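Local structure of transcriptional regulator, IclR family (Ruegeria sp. TM1040, 3R4K) at residues 9-14 with 31-36; 92-97 with 229-234; 139-144 with 184-189. The protein is a putative IclR-family transcriptional regulator that probably binds DNA through a helix-turn-helix domain and may sense an effector through its C-terminal domain. All coordinates share one frame; numbering follows the deposited sequence.

Contact 1 of 3, residues 9-14 with 31-36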
ATOM      1  N   LEU A   9       9.810   6.517  17.481  1.00 36.49           N
ATOM      2  CA  LEU A   9       9.782   6.220  16.060  1.00 35.21           C
ATOM      3  C   LEU A   9      11.052   5.508  15.590  1.00 40.29           C
ATOM      4  O   LEU A   9      10.964   4.722  14.651  1.00 40.38           O
ATOM      5  CB  LEU A   9       9.494   7.483  15.235  1.00 34.66           C
ATOM      6  CG  LEU A   9       8.154   8.144  15.550  1.00 37.60           C
ATOM      7  CD1 LEU A   9       8.060   9.512  14.925  1.00 36.36           C
ATOM      8  CD2 LEU A   9       6.946   7.215  15.219  1.00 39.41           C
ATOM      9  N   THR A  10      12.193   5.709  16.280  1.00 37.91           N
ATOM     10  CA  THR A  10      13.462   5.028  15.981  1.00 38.31           C
ATOM     11  C   THR A  10      13.310   3.520  16.229  1.00 42.73           C
ATOM     12  O   THR A  10      13.892   2.729  15.491  1.00 42.48           O
ATOM     13  CB  THR A  10      14.593   5.626  16.827  1.00 43.57           C
ATOM     14  OG1 THR A  10      14.742   7.001  16.490  1.00 50.01           O
ATOM     15  CG2 THR A  10      15.913   4.938  16.621  1.00 43.54           C
ATOM     16  N   LEU A  11      12.514   3.132  17.256  1.00 38.56           N
ATOM     17  CA  LEU A  11      12.286   1.732  17.610  1.00 37.73           C
ATOM     18  C   LEU A  11      11.658   0.959  16.445  1.00 40.37           C
ATOM     19  O   LEU A  11      12.009  -0.208  16.239  1.00 39.79           O
ATOM     20  CB  LEU A  11      11.417   1.600  18.882  1.00 37.09           C
ATOM     21  CG  LEU A  11      12.059   2.054  20.212  1.00 42.60           C
ATOM     22  CD1 LEU A  11      11.032   2.071  21.343  1.00 42.08           C
ATOM     23  CD2 LEU A  11      13.214   1.155  20.602  1.00 45.92           C
ATOM     24  N   LEU A  12      10.787   1.635  15.653  1.00 34.73           N
ATOM     25  CA  LEU A  12      10.094   1.058  14.504  1.00 32.68           C
ATOM     26  C   LEU A  12      11.045   0.721  13.355  1.00 37.63           C
ATOM     27  O   LEU A  12      10.732  -0.178  12.564  1.00 37.14           O
ATOM     28  CB  LEU A  12       8.993   2.007  13.982  1.00 30.89           C
ATOM     29  CG  LEU A  12       7.852   2.334  14.908  1.00 33.07           C
ATOM     30  CD1 LEU A  12       6.890   3.251  14.232  1.00 32.73           C
ATOM     31  CD2 LEU A  12       7.136   1.075  15.371  1.00 32.92           C
ATOM     32  N   THR A  13      12.189   1.440  13.263  1.00 34.53           N
ATOM     33  CA  THR A  13      13.181   1.259  12.197  1.00 34.92           C
ATOM     34  C   THR A  13      13.886  -0.112  12.287  1.00 39.46           C
ATOM     35  O   THR A  13      14.416  -0.582  11.279  1.00 39.43           O
ATOM     36  CB  THR A  13      14.234   2.411  12.177  1.00 42.56           C
ATOM     37  OG1 THR A  13      15.166   2.279  13.259  1.00 41.09           O
ATOM     38  CG2 THR A  13      13.610   3.804  12.168  1.00 39.40           C
ATOM     39  N   TYR A  14      13.884  -0.744  13.473  1.00 36.45           N
ATOM     40  CA  TYR A  14      14.543  -2.025  13.703  1.00 37.62           C
ATOM     41  C   TYR A  14      13.764  -3.194  13.085  1.00 40.87           C
ATOM     42  O   TYR A  14      14.350  -4.252  12.855  1.00 42.46           O
ATOM     43  CB  TYR A  14      14.800  -2.235  15.202  1.00 39.57           C
ATOM     44  CG  TYR A  14      15.746  -1.191  15.750  1.00 41.27           C
ATOM     45  CD1 TYR A  14      17.058  -1.103  15.292  1.00 44.64           C
ATOM     46  CD2 TYR A  14      15.313  -0.248  16.674  1.00 41.36           C
ATOM     47  CE1 TYR A  14      17.923  -0.116  15.757  1.00 45.57           C
ATOM     48  CE2 TYR A  14      16.176   0.734  17.161  1.00 43.49           C
ATOM     49  CZ  TYR A  14      17.481   0.799  16.695  1.00 50.50           C
ATOM     50  OH  TYR A  14      18.357   1.755  17.152  1.00 52.77           O
ATOM     51  N   SER A  31      18.500  -0.779  20.370  1.00 48.06           N
ATOM     52  CA  SER A  31      18.258   0.654  20.485  1.00 47.24           C
ATOM     53  C   SER A  31      19.241   1.381  21.399  1.00 55.06           C
ATOM     54  O   SER A  31      19.508   2.562  21.168  1.00 57.00           O
ATOM     55  CB  SER A  31      16.839   0.919  20.972  1.00 44.85           C
ATOM     56  OG  SER A  31      16.631   0.401  22.272  1.00 44.85           O
ATOM     57  N   GLY A  32      19.730   0.710  22.432  1.00 51.68           N
ATOM     58  CA  GLY A  32      20.640   1.325  23.389  1.00 53.77           C
ATOM     59  C   GLY A  32      19.928   1.993  24.553  1.00 56.96           C
ATOM     60  O   GLY A  32      20.583   2.516  25.461  1.00 61.08           O
HETATM   61  N   MSE A  33      18.578   1.958  24.551  1.00 47.12           N
HETATM   62  CA  MSE A  33      17.721   2.532  25.596  1.00 44.54           C
HETATM   63  C   MSE A  33      17.500   1.530  26.735  1.00 52.66           C
HETATM   64  O   MSE A  33      17.672   0.330  26.521  1.00 52.58           O
HETATM   65  CB  MSE A  33      16.355   2.942  25.010  1.00 42.58           C
HETATM   66  CG  MSE A  33      16.450   3.753  23.713  1.00 47.24           C
HETATM   67 SE   MSE A  33      14.714   4.226  22.998  0.75 49.69          SE
HETATM   68  CE  MSE A  33      15.186   4.593  21.256  1.00 45.66           C
ATOM     69  N   ASN A  34      17.088   2.005  27.937  1.00 50.05           N
ATOM     70  CA  ASN A  34      16.769   1.121  29.074  1.00 48.84           C
ATOM     71  C   ASN A  34      15.509   0.315  28.746  1.00 48.61           C
ATOM     72  O   ASN A  34      14.661   0.802  28.009  1.00 46.20           O
ATOM     73  CB  ASN A  34      16.548   1.880  30.410  1.00 48.91           C
ATOM     74  CG  ASN A  34      17.119   3.258  30.537  1.00 98.48           C
ATOM     75  OD1 ASN A  34      16.770   4.195  29.789  1.00 97.96           O
ATOM     76  ND2 ASN A  34      17.949   3.427  31.553  1.00 96.39           N
ATOM     77  N   LYS A  35      15.375  -0.885  29.316  1.00 45.85           N
ATOM     78  CA  LYS A  35      14.226  -1.779  29.137  1.00 44.04           C
ATOM     79  C   LYS A  35      12.905  -1.057  29.445  1.00 48.68           C
ATOM     80  O   LYS A  35      11.961  -1.154  28.651  1.00 48.75           O
ATOM     81  CB  LYS A  35      14.370  -3.029  30.033  1.00 45.99           C
ATOM     82  CG  LYS A  35      13.635  -4.258  29.526  1.00 45.39           C
ATOM     83  CD  LYS A  35      13.616  -5.359  30.593  1.00 52.19           C
ATOM     84  CE  LYS A  35      13.109  -6.698  30.088  1.00 68.16           C
ATOM     85  NZ  LYS A  35      14.062  -7.401  29.173  1.00 75.95           N
ATOM     86  N   ALA A  36      12.863  -0.303  30.568  1.00 44.89           N
ATOM     87  CA  ALA A  36      11.704   0.463  31.029  1.00 43.74           C
ATOM     88  C   ALA A  36      11.306   1.550  30.028  1.00 46.50           C
ATOM     89  O   ALA A  36      10.112   1.759  29.819  1.00 46.32           O
ATOM     90  CB  ALA A  36      12.003   1.085  32.381  1.00 46.06           C
TER
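Ser31 lies against both Leu11 and Tyr14 of 9-14, which meet it in different ways. Its CB is 3.7 Å from Leu11 CD2, an apolar touch made by one methyl branch. Tyr14 comes at it obliquely with the phenol end: OH is 3.5 Å from Ser31 CA, and ring atom CE2 is 3.9 Å from Ser31 CB. No hydrogen bond crosses between the segments; the polar end of Ser31 is occupied within its own part of the chain. OG sits between backbone N and carbonyl carbon (chi1 63°), where it bonds Leu27 O and receives a weak bond from Met33 N. Gly32 then leaves helical angles with a positive phi of 89°, ending helix 24-31 and turning the chain. Met33, a selenomethionine, runs extended beyond CG back toward helix 4-12, so that its terminal methyl CE comes 4.0 Å from Leu11 CD2; the two side chains cross obliquely. Asn34 precedes helix 35-47 at the N-cap position but makes no capping bond; its OD1 pairs with Thr37 OG1, side chain to side chain. This is the turn of a helix-turn-helix, consistent with 35-47 being the recognition helix. Leu11 and Met33 both pack on Leu41 of that helix, while Leu27 and Leu30 of helix 24-31 meet Leu11 and Tyr14 respectively, closing the three-helical core.

Contact 2 of 3, residues 92-97 with 229-234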
ATOM      1  N   GLU A  92      19.069  16.291 -15.374  1.00 42.97           N
ATOM      2  CA  GLU A  92      19.915  17.465 -15.260  1.00 46.14           C
ATOM      3  C   GLU A  92      21.343  17.096 -14.899  1.00 51.46           C
ATOM      4  O   GLU A  92      22.272  17.695 -15.438  1.00 52.38           O
ATOM      5  CB  GLU A  92      19.330  18.471 -14.260  1.00 48.45           C
ATOM      6  CG  GLU A  92      18.200  19.306 -14.872  1.00 64.52           C
ATOM      7  CD  GLU A  92      18.422  19.871 -16.277  1.00 86.31           C
ATOM      8  OE1 GLU A  92      17.911  19.260 -17.245  1.00 51.31           O
ATOM      9  OE2 GLU A  92      19.107  20.915 -16.414  1.00 85.27           O
ATOM     10  N   ASP A  93      21.518  16.089 -14.041  1.00 48.43           N
ATOM     11  CA  ASP A  93      22.830  15.627 -13.605  1.00 50.50           C
ATOM     12  C   ASP A  93      23.600  14.878 -14.706  1.00 53.75           C
ATOM     13  O   ASP A  93      24.821  15.033 -14.812  1.00 56.45           O
ATOM     14  CB  ASP A  93      22.686  14.733 -12.368  1.00 52.75           C
ATOM     15  CG  ASP A  93      22.256  15.465 -11.102  1.00 72.79           C
ATOM     16  OD1 ASP A  93      22.483  16.698 -11.015  1.00 75.55           O
ATOM     17  OD2 ASP A  93      21.726  14.798 -10.178  1.00 82.73           O
ATOM     18  N   THR A  94      22.893  14.088 -15.527  1.00 46.19           N
ATOM     19  CA  THR A  94      23.501  13.271 -16.587  1.00 45.29           C
ATOM     20  C   THR A  94      23.492  13.956 -17.954  1.00 48.62           C
ATOM     21  O   THR A  94      24.274  13.576 -18.838  1.00 51.13           O
ATOM     22  CB  THR A  94      22.770  11.928 -16.696  1.00 42.82           C
ATOM     23  OG1 THR A  94      21.405  12.167 -17.060  1.00 39.01           O
ATOM     24  CG2 THR A  94      22.834  11.115 -15.407  1.00 37.71           C
ATOM     25  N   GLY A  95      22.586  14.912 -18.138  1.00 40.76           N
ATOM     26  CA  GLY A  95      22.434  15.597 -19.421  1.00 39.59           C
ATOM     27  C   GLY A  95      21.726  14.746 -20.459  1.00 38.56           C
ATOM     28  O   GLY A  95      21.664  15.105 -21.639  1.00 35.15           O
ATOM     29  N   GLU A  96      21.134  13.630 -19.999  1.00 35.35           N
ATOM     30  CA  GLU A  96      20.470  12.643 -20.840  1.00 33.78           C
ATOM     31  C   GLU A  96      19.010  12.384 -20.441  1.00 36.44           C
ATOM     32  O   GLU A  96      18.561  12.838 -19.399  1.00 35.63           O
ATOM     33  CB  GLU A  96      21.267  11.332 -20.805  1.00 36.05           C
ATOM     34  CG  GLU A  96      22.716  11.492 -21.242  1.00 48.46           C
ATOM     35  CD  GLU A  96      22.978  11.926 -22.674  1.00 62.03           C
ATOM     36  OE1 GLU A  96      22.032  11.908 -23.495  1.00 47.93           O
ATOM     37  OE2 GLU A  96      24.149  12.233 -22.988  1.00 50.06           O
ATOM     38  N   THR A  97      18.266  11.677 -21.311  1.00 33.42           N
ATOM     39  CA  THR A  97      16.866  11.318 -21.100  1.00 30.97           C
ATOM     40  C   THR A  97      16.779  10.245 -20.035  1.00 33.27           C
ATOM     41  O   THR A  97      17.510   9.258 -20.097  1.00 35.11           O
ATOM     42  CB  THR A  97      16.249  10.840 -22.430  1.00 33.14           C
ATOM     43  OG1 THR A  97      16.363  11.911 -23.374  1.00 29.07           O
ATOM     44  CG2 THR A  97      14.772  10.380 -22.285  1.00 25.84           C
ATOM     45  N   ARG A 229      31.465   7.004 -16.304  1.00 62.08           N
ATOM     46  CA  ARG A 229      31.801   6.949 -14.896  1.00 63.25           C
ATOM     47  C   ARG A 229      30.889   7.834 -14.014  1.00 65.54           C
ATOM     48  O   ARG A 229      30.816   7.593 -12.808  1.00 66.54           O
ATOM     49  CB  ARG A 229      33.277   7.300 -14.714  1.00 67.43           C
ATOM     50  CG  ARG A 229      34.204   6.109 -15.049  1.00 80.18           C
ATOM     51  CD  ARG A 229      35.400   6.419 -15.956  1.00 90.40           C
ATOM     52  NE  ARG A 229      35.918   7.784 -15.809  1.00 94.08           N
ATOM     53  CZ  ARG A 229      36.855   8.321 -16.582  1.00111.90           C
ATOM     54  NH1 ARG A 229      37.405   7.614 -17.562  1.00105.53           N
ATOM     55  NH2 ARG A 229      37.255   9.567 -16.378  1.00 99.44           N
ATOM     56  N   THR A 230      30.205   8.828 -14.594  1.00 59.37           N
ATOM     57  CA  THR A 230      29.287   9.721 -13.875  1.00 57.33           C
ATOM     58  C   THR A 230      27.841   9.190 -13.846  1.00 58.23           C
ATOM     59  O   THR A 230      27.142   9.420 -12.849  1.00 57.12           O
ATOM     60  CB  THR A 230      29.336  11.120 -14.530  1.00 69.15           C
ATOM     61  OG1 THR A 230      30.646  11.660 -14.389  1.00 69.81           O
ATOM     62  CG2 THR A 230      28.253  12.106 -14.036  1.00 67.57           C
ATOM     63  N   ILE A 231      27.371   8.554 -14.937  1.00 52.12           N
ATOM     64  CA  ILE A 231      25.988   8.062 -15.003  1.00 47.84           C
ATOM     65  C   ILE A 231      25.728   6.990 -13.908  1.00 49.92           C
ATOM     66  O   ILE A 231      24.786   7.190 -13.141  1.00 46.70           O
ATOM     67  CB  ILE A 231      25.572   7.583 -16.427  1.00 49.36           C
ATOM     68  CG1 ILE A 231      25.463   8.793 -17.393  1.00 49.02           C
ATOM     69  CG2 ILE A 231      24.265   6.763 -16.383  1.00 46.11           C
ATOM     70  CD1 ILE A 231      25.451   8.467 -18.879  1.00 51.24           C
ATOM     71  N   PRO A 232      26.527   5.899 -13.779  1.00 49.16           N
ATOM     72  CA  PRO A 232      26.226   4.884 -12.750  1.00 49.47           C
ATOM     73  C   PRO A 232      26.074   5.420 -11.295  1.00 54.66           C
ATOM     74  O   PRO A 232      25.036   5.098 -10.719  1.00 52.00           O
ATOM     75  CB  PRO A 232      27.388   3.898 -12.890  1.00 54.27           C
ATOM     76  CG  PRO A 232      27.763   3.994 -14.338  1.00 58.93           C
ATOM     77  CD  PRO A 232      27.669   5.464 -14.615  1.00 53.35           C
ATOM     78  N   PRO A 233      26.974   6.250 -10.685  1.00 54.00           N
ATOM     79  CA  PRO A 233      26.698   6.744  -9.316  1.00 53.49           C
ATOM     80  C   PRO A 233      25.426   7.590  -9.205  1.00 54.38           C
ATOM     81  O   PRO A 233      24.702   7.470  -8.213  1.00 52.29           O
ATOM     82  CB  PRO A 233      27.923   7.612  -8.981  1.00 58.36           C
ATOM     83  CG  PRO A 233      28.947   7.258  -9.963  1.00 65.43           C
ATOM     84  CD  PRO A 233      28.259   6.775 -11.187  1.00 58.85           C
ATOM     85  N   ALA A 234      25.162   8.445 -10.219  1.00 50.30           N
ATOM     86  CA  ALA A 234      24.002   9.326 -10.256  1.00 47.16           C
ATOM     87  C   ALA A 234      22.708   8.522 -10.356  1.00 49.90           C
ATOM     88  O   ALA A 234      21.757   8.818  -9.620  1.00 47.60           O
ATOM     89  CB  ALA A 234      24.117  10.296 -11.414  1.00 47.59           C
TER
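Thr94 packs on a turn of helix in which two consecutive prolines, Pro232 and Pro233, separate its two partners, Ile231 and Ala234. Neither proline nitrogen can bond to the preceding turn, and the helix is kinked there; the next amide, Ala234 N, makes a weak bond of 3.4 Å to Thr230 O. Within 92-97 only Thr94 comes within 4.5 Å of the other segment, and it does so by its methyl: CG2 is 4.0 Å from Ile231 CG1 and 4.3 Å from Ala234 CB. The Thr94 and Ile231 side chains cross at about a right angle. The split of the threonine is set by its first torsion (chi1 62°), which directs OG1 back into its own chain while CG2 meets the helix. OG1 bonds Leu90 O and also accepts from Glu96 N at 3.3 Å, with an angle of 155° at the hydrogen, forming an ST turn around Gly95, whose phi is positive. Thus helix 79-94 ends against helix 225-245, where Thr94 O also accepts from Gln227 NE2, in an earlier turn of that helix. Ile231 rests on Val216 of strand 210-219 and His199 of strand 196-204, and Glu96, just past helix 79-94, also touches Val216, so both segments meet the six-stranded sheet at strand 210-219.

Contact 3 of 3, residues 139-144 with 184-189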
ATOM      1  N   GLY A 139      14.630  -3.758 -18.927  1.00 43.02           N
ATOM      2  CA  GLY A 139      14.158  -5.137 -18.973  1.00 44.60           C
ATOM      3  C   GLY A 139      15.086  -6.108 -18.272  1.00 51.71           C
ATOM      4  O   GLY A 139      14.622  -6.979 -17.526  1.00 52.45           O
ATOM      5  N   LEU A 140      16.414  -5.951 -18.480  1.00 49.21           N
ATOM      6  CA  LEU A 140      17.436  -6.801 -17.851  1.00 51.10           C
ATOM      7  C   LEU A 140      17.481  -6.558 -16.342  1.00 53.55           C
ATOM      8  O   LEU A 140      17.615  -7.521 -15.586  1.00 55.34           O
ATOM      9  CB  LEU A 140      18.826  -6.598 -18.487  1.00 52.51           C
ATOM     10  CG  LEU A 140      18.971  -7.071 -19.938  1.00 59.27           C
ATOM     11  CD1 LEU A 140      20.146  -6.397 -20.620  1.00 60.26           C
ATOM     12  CD2 LEU A 140      19.078  -8.591 -20.036  1.00 65.05           C
ATOM     13  N   ALA A 141      17.346  -5.286 -15.907  1.00 46.58           N
ATOM     14  CA  ALA A 141      17.319  -4.898 -14.490  1.00 44.94           C
ATOM     15  C   ALA A 141      16.131  -5.571 -13.765  1.00 48.29           C
ATOM     16  O   ALA A 141      16.307  -6.063 -12.658  1.00 46.95           O
ATOM     17  CB  ALA A 141      17.231  -3.375 -14.353  1.00 42.86           C
ATOM     18  N   VAL A 142      14.943  -5.621 -14.419  1.00 45.71           N
ATOM     19  CA  VAL A 142      13.701  -6.213 -13.894  1.00 44.91           C
ATOM     20  C   VAL A 142      13.811  -7.742 -13.897  1.00 51.44           C
ATOM     21  O   VAL A 142      13.434  -8.364 -12.920  1.00 50.33           O
ATOM     22  CB  VAL A 142      12.439  -5.712 -14.667  1.00 46.96           C
ATOM     23  CG1 VAL A 142      11.176  -6.456 -14.237  1.00 46.91           C
ATOM     24  CG2 VAL A 142      12.242  -4.211 -14.489  1.00 44.24           C
ATOM     25  N   LEU A 143      14.316  -8.340 -14.986  1.00 52.91           N
ATOM     26  CA  LEU A 143      14.484  -9.793 -15.129  1.00 56.25           C
ATOM     27  C   LEU A 143      15.442 -10.349 -14.079  1.00 62.64           C
ATOM     28  O   LEU A 143      15.185 -11.403 -13.506  1.00 64.51           O
ATOM     29  CB  LEU A 143      15.014 -10.120 -16.535  1.00 58.37           C
ATOM     30  CG  LEU A 143      14.441 -11.355 -17.215  1.00 66.52           C
ATOM     31  CD1 LEU A 143      12.910 -11.339 -17.218  1.00 66.43           C
ATOM     32  CD2 LEU A 143      14.955 -11.470 -18.629  1.00 69.52           C
ATOM     33  N   ALA A 144      16.527  -9.619 -13.806  1.00 58.84           N
ATOM     34  CA  ALA A 144      17.554 -10.034 -12.861  1.00 60.17           C
ATOM     35  C   ALA A 144      17.027 -10.182 -11.419  1.00 64.24           C
ATOM     36  O   ALA A 144      17.611 -10.933 -10.632  1.00 65.55           O
ATOM     37  CB  ALA A 144      18.699  -9.046 -12.887  1.00 60.26           C
ATOM     38  N   GLY A 184      23.942  -4.756  -9.345  1.00 63.45           N
ATOM     39  CA  GLY A 184      22.765  -3.926  -9.083  1.00 59.27           C
ATOM     40  C   GLY A 184      22.465  -2.883 -10.151  1.00 61.39           C
ATOM     41  O   GLY A 184      21.655  -1.975  -9.920  1.00 58.14           O
ATOM     42  N   LEU A 185      23.117  -3.005 -11.330  1.00 58.99           N
ATOM     43  CA  LEU A 185      22.986  -2.094 -12.472  1.00 57.21           C
ATOM     44  C   LEU A 185      23.108  -2.856 -13.800  1.00 60.26           C
ATOM     45  O   LEU A 185      23.981  -3.723 -13.950  1.00 61.73           O
ATOM     46  CB  LEU A 185      24.062  -0.988 -12.396  1.00 58.01           C
ATOM     47  CG  LEU A 185      23.886   0.206 -13.334  1.00 60.72           C
ATOM     48  CD1 LEU A 185      24.162   1.487 -12.614  1.00 60.24           C
ATOM     49  CD2 LEU A 185      24.804   0.100 -14.522  1.00 65.14           C
ATOM     50  N   ALA A 186      22.234  -2.510 -14.761  1.00 53.70           N
ATOM     51  CA  ALA A 186      22.194  -3.104 -16.096  1.00 54.36           C
ATOM     52  C   ALA A 186      22.573  -2.078 -17.156  1.00 57.26           C
ATOM     53  O   ALA A 186      22.241  -0.897 -17.039  1.00 54.61           O
ATOM     54  CB  ALA A 186      20.805  -3.667 -16.388  1.00 53.78           C
ATOM     55  N   GLN A 187      23.261  -2.547 -18.199  1.00 55.78           N
ATOM     56  CA  GLN A 187      23.661  -1.757 -19.357  1.00 54.93           C
ATOM     57  C   GLN A 187      23.240  -2.476 -20.644  1.00 60.32           C
ATOM     58  O   GLN A 187      23.266  -3.707 -20.694  1.00 62.03           O
ATOM     59  CB  GLN A 187      25.167  -1.495 -19.352  1.00 58.23           C
ATOM     60  CG  GLN A 187      25.547  -0.184 -18.685  1.00 58.59           C
ATOM     61  CD  GLN A 187      27.031   0.075 -18.779  1.00 79.46           C
ATOM     62  OE1 GLN A 187      27.572   0.457 -19.826  1.00 70.96           O
ATOM     63  NE2 GLN A 187      27.732  -0.145 -17.684  1.00 81.08           N
ATOM     64  N   SER A 188      22.814  -1.710 -21.666  1.00 56.18           N
ATOM     65  CA  SER A 188      22.404  -2.242 -22.970  1.00 56.69           C
ATOM     66  C   SER A 188      22.703  -1.234 -24.066  1.00 61.70           C
ATOM     67  O   SER A 188      22.310  -0.072 -23.968  1.00 59.61           O
ATOM     68  CB  SER A 188      20.927  -2.625 -22.983  1.00 57.74           C
ATOM     69  OG  SER A 188      20.512  -3.102 -24.252  1.00 64.31           O
ATOM     70  N   ILE A 189      23.420  -1.686 -25.103  1.00 61.30           N
ATOM     71  CA  ILE A 189      23.811  -0.860 -26.235  1.00 61.39           C
ATOM     72  C   ILE A 189      23.088  -1.354 -27.483  1.00 67.44           C
ATOM     73  O   ILE A 189      23.342  -2.457 -27.967  1.00 68.85           O
ATOM     74  CB  ILE A 189      25.352  -0.802 -26.419  1.00 67.39           C
ATOM     75  CG1 ILE A 189      26.059  -0.446 -25.087  1.00 68.84           C
ATOM     76  CG2 ILE A 189      25.723   0.194 -27.515  1.00 67.02           C
ATOM     77  CD1 ILE A 189      27.493  -0.955 -24.946  1.00 84.02           C
TER
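Ala186 presses its single methyl into helix 137-143 where Leu140 and Ala141 adjoin, and this is the close part of the contact. Ala186 CB is 3.8 Å from the backbone N of Ala141, 4.1 Å from Leu140 CB and 4.1 Å from Ala141 CB, so one small group meets the main chain of the helix as well as two side chains. The axes of the helix and strand segments approach to 7.9 Å at 146° between their N-to-C directions, antiparallel in sense but well tilted. Further along the strand the fit is looser. Leu140, with CG anti to its carbonyl carbon (chi1 -67°), carries CD1 over the strand backbone to 4.1 Å from Gln187 O, a van der Waals touch. The Gln187 side chain leaves on the other side of the strand, is partly exposed, and its OE1 is hydrogen-bonded to His197 NE2. Ser188 points its CB toward the helix, yet its OG makes a weak bond to Gly135 O. Beyond it, Ile189 is exposed. With no hydrogen bond across, the two segments are held together by van der Waals packing, mostly of apolar groups. The strand, at one end of the sheet within the chain, spends backbone bonds on its neighbour, Ala186 with Ala200 and Ser188 with Ser198; the 5.4 Å between the Ala141 and Ala186 CA atoms is consistent with small side chains allowing a close approach.

How the contacts relate
Contact 1 belongs to the helix-turn-helix part of the chain, while contacts 2 and 3 both lie in the IclR C-terminal domain. The separation is clear: the centre of contact 1 is 38 Å from the centres of both others, and its nearest atoms are about 23 Å from contact 2 and 22 Å from contact 3. Contacts 2 and 3 have centres 16 Å apart and touch directly, Pro232 CA lying 4.0 Å from Leu185 CD1. Leu185 points away from helix 137-143, so strand 186-189 and the residue before it link helices on the two sides of the sheet. In sequence, 139-144 and 184-189 both fall between 92-97 and 229-234.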